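CELL WALL surface anchor family protein (PDB 2WW8) probably mediates host-cell adhesion as the adhesin of the Streptococcus pneumoniae pilus. Local coordinates at residues I52-E57 with L101-P106. Residues are numbered along the deposited sequence; the frame is centred on the assembly and turned at random.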
loop_
_atom_site.group_PDB
_atom_site.type_symbol
_atom_site.label_atom_id
_atom_site.label_comp_id
_atom_site.label_asym_id
_atom_site.label_seq_id
_atom_site.Cartn_x
_atom_site.Cartn_y
_atom_site.Cartn_z
ATOM N N ILE A 52 -3.230 5.348 -47.112
ATOM C CA ILE A 52 -2.422 5.100 -48.320
ATOM C C ILE A 52 -1.509 6.271 -48.662
ATOM O O ILE A 52 -1.957 7.410 -48.773
ATOM C CB ILE A 52 -3.225 4.760 -49.591
ATOM C CG1 ILE A 52 -4.280 3.675 -49.352
ATOM C CG2 ILE A 52 -2.274 4.230 -50.651
ATOM C CD1 ILE A 52 -5.689 4.208 -49.092
ATOM N N LYS A 53 -0.225 5.958 -48.797
ATOM C CA LYS A 53 0.798 6.891 -49.251
ATOM C C LYS A 53 1.189 6.511 -50.678
ATOM O O LYS A 53 1.219 5.309 -50.999
ATOM C CB LYS A 53 2.068 6.819 -48.396
ATOM C CG LYS A 53 1.971 7.482 -47.039
ATOM C CD LYS A 53 3.332 7.539 -46.371
ATOM C CE LYS A 53 3.245 8.454 -45.168
ATOM N NZ LYS A 53 4.609 8.947 -44.827
ATOM N N GLU A 54 1.484 7.534 -51.492
ATOM C CA GLU A 54 2.056 7.363 -52.840
ATOM C C GLU A 54 3.409 8.059 -53.007
ATOM O O GLU A 54 3.549 9.252 -52.705
ATOM C CB GLU A 54 1.069 7.814 -53.913
ATOM C CG GLU A 54 -0.293 7.125 -53.826
ATOM C CD GLU A 54 -0.945 6.933 -55.186
ATOM O OE1 GLU A 54 -0.550 7.668 -56.125
ATOM O OE2 GLU A 54 -1.842 6.062 -55.305
ATOM N N THR A 55 4.407 7.297 -53.454
ATOM C CA THR A 55 5.703 7.884 -53.821
ATOM C C THR A 55 6.023 7.804 -55.333
ATOM O O THR A 55 5.414 7.027 -56.079
ATOM C CB THR A 55 6.881 7.291 -53.005
ATOM O OG1 THR A 55 7.034 5.897 -53.328
ATOM C CG2 THR A 55 6.684 7.528 -51.499
ATOM N N GLY A 56 6.990 8.602 -55.779
ATOM C CA GLY A 56 7.404 8.631 -57.180
ATOM C C GLY A 56 8.894 8.900 -57.275
ATOM O O GLY A 56 9.679 8.146 -56.697
ATOM N N GLU A 57 9.249 9.970 -57.995
ATOM C CA GLU A 57 10.619 10.449 -58.255
ATOM C C GLU A 57 11.704 10.015 -57.264
ATOM O O GLU A 57 11.986 10.741 -56.300
ATOM C CB GLU A 57 10.633 11.983 -58.389
ATOM C CG GLU A 57 11.604 12.549 -59.445
ATOM C CD GLU A 57 11.311 12.087 -60.880
ATOM O OE1 GLU A 57 10.432 11.213 -61.075
ATOM O OE2 GLU A 57 11.957 12.588 -61.831
ATOM N N LEU A 101 -10.757 -1.567 -52.192
ATOM C CA LEU A 101 -10.055 -0.288 -52.323
ATOM C C LEU A 101 -9.474 -0.175 -53.735
ATOM O O LEU A 101 -8.742 -1.062 -54.205
ATOM C CB LEU A 101 -8.900 -0.204 -51.320
ATOM C CG LEU A 101 -8.236 1.064 -50.751
ATOM C CD1 LEU A 101 -6.729 0.998 -51.010
ATOM C CD2 LEU A 101 -8.778 2.429 -51.178
ATOM N N THR A 102 -9.811 0.934 -54.391
ATOM C CA THR A 102 -9.372 1.240 -55.762
ATOM C C THR A 102 -8.854 2.675 -55.850
ATOM O O THR A 102 -9.371 3.605 -55.212
ATOM C CB THR A 102 -10.502 1.100 -56.814
ATOM O OG1 THR A 102 -11.694 1.704 -56.295
ATOM C CG2 THR A 102 -10.778 -0.359 -57.190
ATOM N N GLU A 103 -7.805 2.830 -56.649
ATOM C CA GLU A 103 -7.369 4.148 -57.081
ATOM C C GLU A 103 -8.321 4.671 -58.187
ATOM O O GLU A 103 -8.421 4.102 -59.273
ATOM C CB GLU A 103 -5.904 4.079 -57.521
ATOM C CG GLU A 103 -5.173 5.409 -57.539
ATOM C CD GLU A 103 -3.924 5.347 -58.400
ATOM O OE1 GLU A 103 -3.904 4.536 -59.374
ATOM O OE2 GLU A 103 -2.958 6.105 -58.118
ATOM N N ALA A 104 -9.055 5.740 -57.894
ATOM C CA ALA A 104 -9.967 6.310 -58.874
ATOM C C ALA A 104 -9.173 7.186 -59.859
ATOM O O ALA A 104 -9.244 6.987 -61.073
ATOM C CB ALA A 104 -11.095 7.084 -58.182
ATOM N N GLN A 105 -8.410 8.143 -59.337
ATOM C CA GLN A 105 -7.423 8.850 -60.151
ATOM C C GLN A 105 -6.039 8.884 -59.476
ATOM O O GLN A 105 -5.960 9.037 -58.260
ATOM C CB GLN A 105 -7.933 10.236 -60.569
ATOM C CG GLN A 105 -7.875 11.334 -59.521
ATOM C CD GLN A 105 -8.264 12.689 -60.093
ATOM O OE1 GLN A 105 -9.171 12.792 -60.915
ATOM N NE2 GLN A 105 -7.588 13.742 -59.646
ATOM N N PRO A 106 -4.953 8.692 -60.253
ATOM C CA PRO A 106 -3.556 8.857 -59.807
ATOM C C PRO A 106 -3.114 10.327 -59.819
ATOM O O PRO A 106 -3.828 11.140 -60.409
ATOM C CB PRO A 106 -2.766 8.057 -60.851
ATOM C CG PRO A 106 -3.592 8.136 -62.088
ATOM C CD PRO A 106 -5.029 8.130 -61.618
#
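In the beta sandwich of a Cna_B-like domain, strand 48-55 of one sheet faces strand 97-105 of the other through I52 with L101 and E54 with E103. No hydrogen bond links the two segments; side chains alone join them. I52 and L101 reach for each other tip to tip, with I52 CD1 3.9 Å from L101 CD1 and also close to L101 CD2. Branched aliphatic residues suit this buried layer: I52 also packs on F67, and both side chains touch F91. Two residues further along each strand, the carboxylates of E54 and E103 approach at an angle, their planes 53° apart, and E54 OE2 lies 3.0 Å from E103 OE2. The buried E54 chain, bent at chi2 (-148°), has its methylenes among F67, L62, A65 and P107, with K731 beside it. E103 CG stands anti to the backbone N (chi1 -160°), and the long, extended chain beyond carries the carboxylate across to E54. E103 OE1 accepts a hydrogen bond from S113 N, while K731 NZ makes a long, weak ion pair with E103 OE2. Just beyond, A104 and Q105 both face V66 in a classic beta bulge. E103, with L101 before it and P107 to Y110 after it, fits the E-box pattern (LxExxxPxGY) of Cna_B domains.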